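Local coordinates for putative phenazine biosynthesis PhzC/PhzF protein (Clostridium difficile, PDB 4DUN) that probably acts as an isomerase of the PhzF family, at residues Q37-E42 with P46-V51; S84-V89 with A251-Q256; V224-Q227 with G233-Q236. All coordinates share one frame; numbering follows the deposited sequence. Where two conformers were deposited one is given.

The three contacts are spread through a two-lobed chain consistent with the diaminopimelate epimerase-like fold of the PhzF family. Interaction 1 comes first along the chain, joining helix 33-43 to strand 47-54. Interaction 2 then links the end of helix 73-87 to the distant strand 244-259, and the hairpin of interaction 3 falls between its two halves, strand 233-239 leading on to and pairing with strand 244-259. Centres of interactions 1 and 2 lie about 17 Å apart, both reaching the second subunit, whose F254 packs on I39. Interaction 3, centred about 26 Å from interaction 1, lies across the chain's centre and meets no other chain.

Interaction 1. Residues Q37-E42 with P46-V51; sequences QKIAEE and PETAFV
I39 meets F50 where helix 33-43 lies over strand 47-54, and its side chain can be followed outward atom by atom. I39 CB lies in the plane of the F50 ring at its edge, 3.9 Å from F50 CZ. With CG2 anti to the backbone N (chi1 -70° for CG1), that methyl is carried to the same rim, where I39 CG2 approaches F50 CZ to 3.7 Å. The longer branch ends in I39 CD1, which is 4.2 Å from F50 CE2. Beyond the ring, I39 also packs on I31, on I261 and on F254 of the second subunit. The helix is the connection between the parallel neighbours 20-27 and 47-54, so this is the helix-on-strand layer of a beta-alpha-beta unit; segment 37-42 runs at 141° to segment 47-51. Two residues earlier on the strand, on the same side, T48 packs against A40: T48 CB stands 4.0 Å from A40 CB. Polar linkage here is indirect. A bridging water donates to A40 O at 2.7 Å and accepts from T48 OG1 at 2.8 Å, while N43 ND2 also bonds that hydroxyl, which is thereby gripped by two partners. E47, the predicted active-site residue, turns its CB away from the helix, and its side chain packs instead on T64, C72 and H74.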
loop_
_atom_site.group_PDB
_atom_site.type_symbol
_atom_site.label_atom_id
_atom_site.label_comp_id
_atom_site.label_asym_id
_atom_site.label_seq_id
_atom_site.Cartn_x
_atom_site.Cartn_y
_atom_site.Cartn_z
ATOM N N GLN A 37 12.336 -8.527 -0.905
ATOM C CA GLN A 37 11.864 -7.492 0.008
ATOM C C GLN A 37 11.583 -6.184 -0.739
ATOM O O GLN A 37 10.545 -5.555 -0.486
ATOM C CB GLN A 37 12.877 -7.236 1.155
ATOM C CG GLN A 37 12.345 -6.231 2.198
ATOM C CD GLN A 37 11.082 -6.730 2.857
ATOM O OE1 GLN A 37 11.134 -7.577 3.741
ATOM N NE2 GLN A 37 9.918 -6.232 2.429
ATOM N N LYS A 38 12.503 -5.757 -1.642
ATOM C CA LYS A 38 12.307 -4.505 -2.410
ATOM C C LYS A 38 11.048 -4.579 -3.247
ATOM O O LYS A 38 10.290 -3.596 -3.312
ATOM C CB LYS A 38 13.516 -4.181 -3.313
ATOM C CG LYS A 38 14.799 -3.730 -2.569
ATOM C CD LYS A 38 14.577 -2.670 -1.475
ATOM C CE LYS A 38 14.546 -1.251 -1.980
ATOM N NZ LYS A 38 14.277 -0.291 -0.879
ATOM N N ILE A 39 10.810 -5.752 -3.866
ATOM C CA ILE A 39 9.616 -5.994 -4.693
ATOM C C ILE A 39 8.357 -5.896 -3.831
ATOM O O ILE A 39 7.399 -5.236 -4.247
ATOM C CB ILE A 39 9.683 -7.340 -5.474
ATOM C CG1 ILE A 39 10.751 -7.237 -6.597
ATOM C CG2 ILE A 39 8.280 -7.751 -6.059
ATOM C CD1 ILE A 39 11.289 -8.630 -7.100
ATOM N N ALA A 40 8.368 -6.507 -2.631
ATOM C CA ALA A 40 7.205 -6.466 -1.716
ATOM C C ALA A 40 6.926 -5.022 -1.252
ATOM O O ALA A 40 5.760 -4.631 -1.163
ATOM C CB ALA A 40 7.432 -7.386 -0.525
ATOM N N GLU A 41 7.985 -4.241 -1.001
ATOM C CA GLU A 41 7.886 -2.842 -0.597
ATOM C C GLU A 41 7.310 -1.987 -1.747
ATOM O O GLU A 41 6.503 -1.082 -1.495
ATOM C CB GLU A 41 9.270 -2.337 -0.165
ATOM C CG GLU A 41 9.245 -0.987 0.529
ATOM C CD GLU A 41 10.604 -0.408 0.873
ATOM O OE1 GLU A 41 11.607 -1.162 0.891
ATOM O OE2 GLU A 41 10.661 0.816 1.128
ATOM N N GLU A 42 7.726 -2.280 -2.995
ATOM C CA GLU A 42 7.278 -1.586 -4.209
ATOM C C GLU A 42 5.782 -1.859 -4.468
ATOM O O GLU A 42 5.022 -0.924 -4.751
ATOM C CB GLU A 42 8.144 -1.998 -5.419
ATOM C CG GLU A 42 7.792 -1.260 -6.708
ATOM C CD GLU A 42 8.232 0.182 -6.850
ATOM O OE1 GLU A 42 8.947 0.695 -5.958
ATOM O OE2 GLU A 42 7.888 0.785 -7.892
ATOM N N PRO A 46 -0.446 -6.049 1.334
ATOM C CA PRO A 46 -0.216 -6.627 2.680
ATOM C C PRO A 46 0.880 -7.702 2.694
ATOM O O PRO A 46 1.737 -7.718 3.586
ATOM C CB PRO A 46 -1.578 -7.209 3.043
ATOM C CG PRO A 46 -2.553 -6.280 2.352
ATOM C CD PRO A 46 -1.898 -5.949 1.030
ATOM N N GLU A 47 0.889 -8.543 1.651
ATOM C CA GLU A 47 1.958 -9.503 1.394
ATOM C C GLU A 47 2.170 -9.670 -0.094
ATOM O O GLU A 47 1.205 -9.577 -0.875
ATOM C CB GLU A 47 1.654 -10.903 1.992
ATOM C CG GLU A 47 1.836 -11.048 3.500
ATOM C CD GLU A 47 0.665 -10.611 4.361
ATOM O OE1 GLU A 47 -0.441 -10.368 3.818
ATOM O OE2 GLU A 47 0.870 -10.470 5.589
ATOM N N THR A 48 3.427 -9.962 -0.480
ATOM C CA THR A 48 3.808 -10.471 -1.798
ATOM C C THR A 48 4.370 -11.862 -1.554
ATOM O O THR A 48 5.323 -12.024 -0.772
ATOM C CB THR A 48 4.789 -9.572 -2.583
ATOM O OG1 THR A 48 4.129 -8.335 -2.835
ATOM C CG2 THR A 48 5.190 -10.206 -3.933
ATOM N N ALA A 49 3.778 -12.858 -2.223
ATOM C CA ALA A 49 4.204 -14.257 -2.203
ATOM C C ALA A 49 5.172 -14.492 -3.363
ATOM O O ALA A 49 4.963 -13.955 -4.459
ATOM C CB ALA A 49 2.994 -15.177 -2.323
ATOM N N PHE A 50 6.255 -15.213 -3.105
ATOM C CA PHE A 50 7.254 -15.532 -4.131
ATOM C C PHE A 50 7.303 -17.020 -4.270
ATOM O O PHE A 50 7.605 -17.703 -3.287
ATOM C CB PHE A 50 8.649 -14.982 -3.759
ATOM C CG PHE A 50 8.705 -13.486 -3.754
ATOM C CD1 PHE A 50 8.370 -12.763 -2.608
ATOM C CD2 PHE A 50 9.089 -12.788 -4.894
ATOM C CE1 PHE A 50 8.340 -11.366 -2.628
ATOM C CE2 PHE A 50 9.076 -11.379 -4.906
ATOM C CZ PHE A 50 8.698 -10.687 -3.778
ATOM N N VAL A 51 6.995 -17.531 -5.466
ATOM C CA VAL A 51 7.004 -18.964 -5.756
ATOM C C VAL A 51 8.197 -19.262 -6.652
ATOM O O VAL A 51 8.307 -18.681 -7.743
ATOM C CB VAL A 51 5.674 -19.448 -6.422
ATOM C CG1 VAL A 51 5.754 -20.924 -6.828
ATOM C CG2 VAL A 51 4.453 -19.193 -5.522
HETATM O O HOH W 1 3.655 -6.305 -1.006
#

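Interaction 2. Residues S84-V89 with A251-Q256; sequences SNFIDV and AVLFMQ
F86 reaches from near the C-terminal end of helix 73-87 toward L253 and Q256 of strand 244-259, and it alone carries the helix side of this small surface contact. The apolar part is a single close approach, F86 CZ to L253 CD2 at 3.6 Å. The L253 methyl comes obliquely to the ring. L253 also packs on Y81 and on K260 of the second subunit. The second part is van der Waals contact between the Q256 amide and the ring, their planes turned 58° from each other. Q256 OE1 lies 3.9 Å from F86 CE1, and Q256 NE2 is 4.0 Å from F86 CD1. The extended chain of Q256, CG anti to the backbone N (chi1 168°), is what carries the amide so far. There its OE1 accepts a hydrogen bond from K260 NZ of the second subunit, which helps to fix the amide beside the ring. Aromatic and local packing complete the setting: F86 stacks on Y7, and N85 CB sits 3.6 Å above one face of the F86 ring, displaced toward the rim. Between L253 and Q256 the strand carries a classic beta bulge, F254 and M255 both facing I8. A helix touched in this way by strands 4-11, 111-117 and 244-259 is consistent with the diaminopimelate epimerase-like fold, in which curled sheet wraps a helix.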
loop_
_atom_site.group_PDB
_atom_site.type_symbol
_atom_site.label_atom_id
_atom_site.label_comp_id
_atom_site.label_asym_id
_atom_site.label_seq_id
_atom_site.Cartn_x
_atom_site.Cartn_y
_atom_site.Cartn_z
ATOM N N SER A 84 -2.563 -23.197 -10.191
ATOM C CA SER A 84 -3.597 -23.982 -10.880
ATOM C C SER A 84 -4.284 -23.244 -12.029
ATOM O O SER A 84 -4.823 -23.898 -12.904
ATOM C CB SER A 84 -4.641 -24.492 -9.892
ATOM O OG SER A 84 -5.313 -25.599 -10.466
ATOM N N ASN A 85 -4.256 -21.905 -12.065
ATOM C CA ASN A 85 -4.875 -21.198 -13.179
ATOM C C ASN A 85 -3.884 -20.855 -14.290
ATOM O O ASN A 85 -4.322 -20.681 -15.441
ATOM C CB ASN A 85 -5.557 -19.905 -12.707
ATOM C CG ASN A 85 -6.924 -20.141 -12.135
ATOM O OD1 ASN A 85 -7.942 -19.926 -12.809
ATOM N ND2 ASN A 85 -6.980 -20.598 -10.881
ATOM N N PHE A 86 -2.564 -20.739 -13.968
ATOM C CA PHE A 86 -1.608 -20.270 -14.975
ATOM C C PHE A 86 -0.335 -21.091 -15.169
ATOM O O PHE A 86 0.259 -21.013 -16.245
ATOM C CB PHE A 86 -1.173 -18.828 -14.619
ATOM C CG PHE A 86 -2.336 -17.870 -14.541
ATOM C CD1 PHE A 86 -2.949 -17.398 -15.699
ATOM C CD2 PHE A 86 -2.863 -17.491 -13.311
ATOM C CE1 PHE A 86 -4.064 -16.558 -15.628
ATOM C CE2 PHE A 86 -3.964 -16.634 -13.241
ATOM C CZ PHE A 86 -4.566 -16.187 -14.403
ATOM N N ILE A 87 0.128 -21.798 -14.140
ATOM C CA ILE A 87 1.438 -22.455 -14.179
ATOM C C ILE A 87 1.316 -23.921 -14.538
ATOM O O ILE A 87 1.969 -24.369 -15.484
ATOM C CB ILE A 87 2.179 -22.227 -12.823
ATOM C CG1 ILE A 87 2.165 -20.721 -12.373
ATOM C CG2 ILE A 87 3.586 -22.847 -12.821
ATOM C CD1 ILE A 87 2.637 -19.599 -13.422
ATOM N N ASP A 88 0.516 -24.667 -13.767
ATOM C CA ASP A 88 0.189 -26.073 -13.983
ATOM C C ASP A 88 -1.310 -26.110 -14.044
ATOM O O ASP A 88 -1.967 -26.391 -13.047
ATOM C CB ASP A 88 0.775 -26.958 -12.872
ATOM C CG ASP A 88 0.702 -28.458 -13.133
ATOM O OD1 ASP A 88 0.144 -28.861 -14.180
ATOM O OD2 ASP A 88 1.171 -29.229 -12.278
ATOM N N VAL A 89 -1.856 -25.711 -15.203
ATOM C CA VAL A 89 -3.285 -25.488 -15.405
ATOM C C VAL A 89 -4.130 -26.685 -14.969
ATOM O O VAL A 89 -3.978 -27.792 -15.484
ATOM C CB VAL A 89 -3.638 -25.029 -16.845
ATOM C CG1 VAL A 89 -5.138 -24.754 -16.982
ATOM C CG2 VAL A 89 -2.845 -23.775 -17.223
ATOM N N ALA A 251 -10.912 -17.457 -4.959
ATOM C CA ALA A 251 -9.962 -16.374 -5.254
ATOM C C ALA A 251 -10.356 -15.717 -6.567
ATOM O O ALA A 251 -11.000 -16.358 -7.416
ATOM C CB ALA A 251 -8.527 -16.879 -5.306
ATOM N N VAL A 252 -10.005 -14.432 -6.719
ATOM C CA VAL A 252 -10.308 -13.640 -7.921
ATOM C C VAL A 252 -9.019 -12.955 -8.412
ATOM O O VAL A 252 -8.285 -12.390 -7.602
ATOM C CB VAL A 252 -11.416 -12.564 -7.678
ATOM C CG1 VAL A 252 -11.786 -11.854 -8.985
ATOM C CG2 VAL A 252 -12.663 -13.148 -7.034
ATOM N N LEU A 253 -8.789 -12.944 -9.730
ATOM C CA LEU A 253 -7.625 -12.257 -10.323
ATOM C C LEU A 253 -7.964 -10.796 -10.559
ATOM O O LEU A 253 -8.946 -10.497 -11.236
ATOM C CB LEU A 253 -7.211 -12.926 -11.654
ATOM C CG LEU A 253 -6.023 -12.289 -12.399
ATOM C CD1 LEU A 253 -4.738 -12.438 -11.608
ATOM C CD2 LEU A 253 -5.884 -12.862 -13.790
ATOM N N PHE A 254 -7.123 -9.883 -10.045
ATOM C CA PHE A 254 -7.300 -8.452 -10.293
ATOM C C PHE A 254 -6.419 -7.989 -11.457
ATOM O O PHE A 254 -6.873 -7.240 -12.316
ATOM C CB PHE A 254 -6.973 -7.617 -9.022
ATOM C CG PHE A 254 -6.815 -6.130 -9.292
ATOM C CD1 PHE A 254 -7.893 -5.367 -9.744
ATOM C CD2 PHE A 254 -5.595 -5.492 -9.071
ATOM C CE1 PHE A 254 -7.752 -3.988 -9.966
ATOM C CE2 PHE A 254 -5.456 -4.110 -9.290
ATOM C CZ PHE A 254 -6.533 -3.372 -9.743
ATOM N N MET A 255 -5.152 -8.410 -11.473
ATOM C CA MET A 255 -4.193 -7.893 -12.434
ATOM C C MET A 255 -3.160 -8.971 -12.740
ATOM O O MET A 255 -2.730 -9.686 -11.831
ATOM C CB MET A 255 -3.523 -6.632 -11.799
ATOM C CG MET A 255 -2.726 -5.746 -12.767
ATOM S SD MET A 255 -1.096 -6.413 -13.235
ATOM C CE MET A 255 -0.361 -6.690 -11.595
ATOM N N GLN A 256 -2.793 -9.105 -14.010
ATOM C CA GLN A 256 -1.761 -10.037 -14.475
ATOM C C GLN A 256 -0.726 -9.236 -15.270
ATOM O O GLN A 256 -1.090 -8.490 -16.169
ATOM C CB GLN A 256 -2.375 -11.168 -15.313
ATOM C CG GLN A 256 -1.366 -12.028 -16.076
ATOM C CD GLN A 256 -2.009 -13.132 -16.890
ATOM O OE1 GLN A 256 -3.205 -13.107 -17.217
ATOM N NE2 GLN A 256 -1.219 -14.134 -17.224
#

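Interaction 3. Residues V224-Q227 with G233-Q236; sequences VAAQ and GIIQ
A225 and I235 form the heart of a beta hairpin, strands 222-227 and 233-239 running antiparallel; the axes of segments 224-227 and 233-236 come within 4.7 Å. The tight part is the backbone. A225 and I235 make a hydrogen-bonded pair, A225 N giving to I235 O at 2.9 Å in the carbonyl plane, and I235 N returning a nearly straight bond (172° at the hydrogen) to A225 O. Q227 and G233 repeat the exchange, although Q227 N stands above the plane of the G233 carbonyl. That same G233 O receives a CA-H contact from A226 CA at 3.2 Å. The face bearing A225, Q227 and I235 is buried, each touching H207 of helix 207-218. Q227 sends its extended chain away from the partner strand, and its amide is held at both ends, NE2 by D200 O and OE1 by T203 N. On the opposite, looser face V224, I234 and Q236 are partly exposed, while A226 among them is buried. There A226 CB meets I234 CD1 at 3.9 Å, whereas the V224 contact with the Q236 amide is less certain, V224 having two conformers. On the buried face, chi1 (-48°) sets CG1 of I235 beside the backbone N, and chi2 near 87° then turns I235 CD1 toward the first strand, 3.7 Å from A225 O.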
loop_
_atom_site.group_PDB
_atom_site.type_symbol
_atom_site.label_atom_id
_atom_site.label_comp_id
_atom_site.label_asym_id
_atom_site.label_seq_id
_atom_site.Cartn_x
_atom_site.Cartn_y
_atom_site.Cartn_z
ATOM N N VAL A 224 -20.683 -22.171 7.177
ATOM C CA VAL A 224 -20.172 -21.065 6.383
ATOM C C VAL A 224 -19.968 -19.905 7.361
ATOM O O VAL A 224 -20.802 -19.675 8.245
ATOM C CB VAL A 224 -21.024 -20.692 5.131
ATOM C CG1 VAL A 224 -22.363 -20.050 5.508
ATOM C CG2 VAL A 224 -20.226 -19.798 4.176
ATOM N N ALA A 225 -18.830 -19.230 7.237
ATOM C CA ALA A 225 -18.464 -18.096 8.083
ATOM C C ALA A 225 -18.193 -16.882 7.227
ATOM O O ALA A 225 -17.753 -17.004 6.080
ATOM C CB ALA A 225 -17.224 -18.435 8.904
ATOM N N ALA A 226 -18.429 -15.715 7.786
ATOM C CA ALA A 226 -18.094 -14.464 7.113
ATOM C C ALA A 226 -17.142 -13.703 8.002
ATOM O O ALA A 226 -17.232 -13.784 9.231
ATOM C CB ALA A 226 -19.354 -13.631 6.833
ATOM N N GLN A 227 -16.196 -13.017 7.393
ATOM C CA GLN A 227 -15.300 -12.114 8.102
ATOM C C GLN A 227 -15.774 -10.738 7.690
ATOM O O GLN A 227 -15.718 -10.409 6.502
ATOM C CB GLN A 227 -13.811 -12.376 7.803
ATOM C CG GLN A 227 -12.940 -11.559 8.766
ATOM C CD GLN A 227 -11.614 -12.190 9.073
ATOM O OE1 GLN A 227 -11.478 -13.423 9.147
ATOM N NE2 GLN A 227 -10.602 -11.352 9.280
ATOM N N GLY A 233 -14.923 -11.243 3.803
ATOM C CA GLY A 233 -14.514 -12.562 3.349
ATOM C C GLY A 233 -15.534 -13.628 3.657
ATOM O O GLY A 233 -16.331 -13.477 4.579
ATOM N N ILE A 234 -15.535 -14.682 2.841
ATOM C CA ILE A 234 -16.392 -15.846 3.026
ATOM C C ILE A 234 -15.475 -17.043 3.173
ATOM O O ILE A 234 -14.575 -17.234 2.351
ATOM C CB ILE A 234 -17.427 -16.021 1.883
ATOM C CG1 ILE A 234 -18.417 -14.807 1.807
ATOM C CG2 ILE A 234 -18.161 -17.368 2.009
ATOM C CD1 ILE A 234 -19.442 -14.660 3.036
ATOM N N ILE A 235 -15.694 -17.830 4.239
ATOM C CA ILE A 235 -14.873 -18.995 4.556
ATOM C C ILE A 235 -15.751 -20.215 4.704
ATOM O O ILE A 235 -16.658 -20.222 5.551
ATOM C CB ILE A 235 -14.037 -18.784 5.863
ATOM C CG1 ILE A 235 -13.282 -17.421 5.892
ATOM C CG2 ILE A 235 -13.076 -19.974 6.077
ATOM C CD1 ILE A 235 -14.137 -16.208 6.459
ATOM N N GLN A 236 -15.473 -21.245 3.904
ATOM C CA GLN A 236 -16.159 -22.540 4.004
ATOM C C GLN A 236 -15.421 -23.311 5.080
ATOM O O GLN A 236 -14.181 -23.391 5.034
ATOM C CB GLN A 236 -16.188 -23.315 2.663
ATOM C CG GLN A 236 -16.766 -22.555 1.467
ATOM C CD GLN A 236 -18.160 -22.025 1.683
ATOM O OE1 GLN A 236 -19.026 -22.672 2.291
ATOM N NE2 GLN A 236 -18.401 -20.819 1.196
#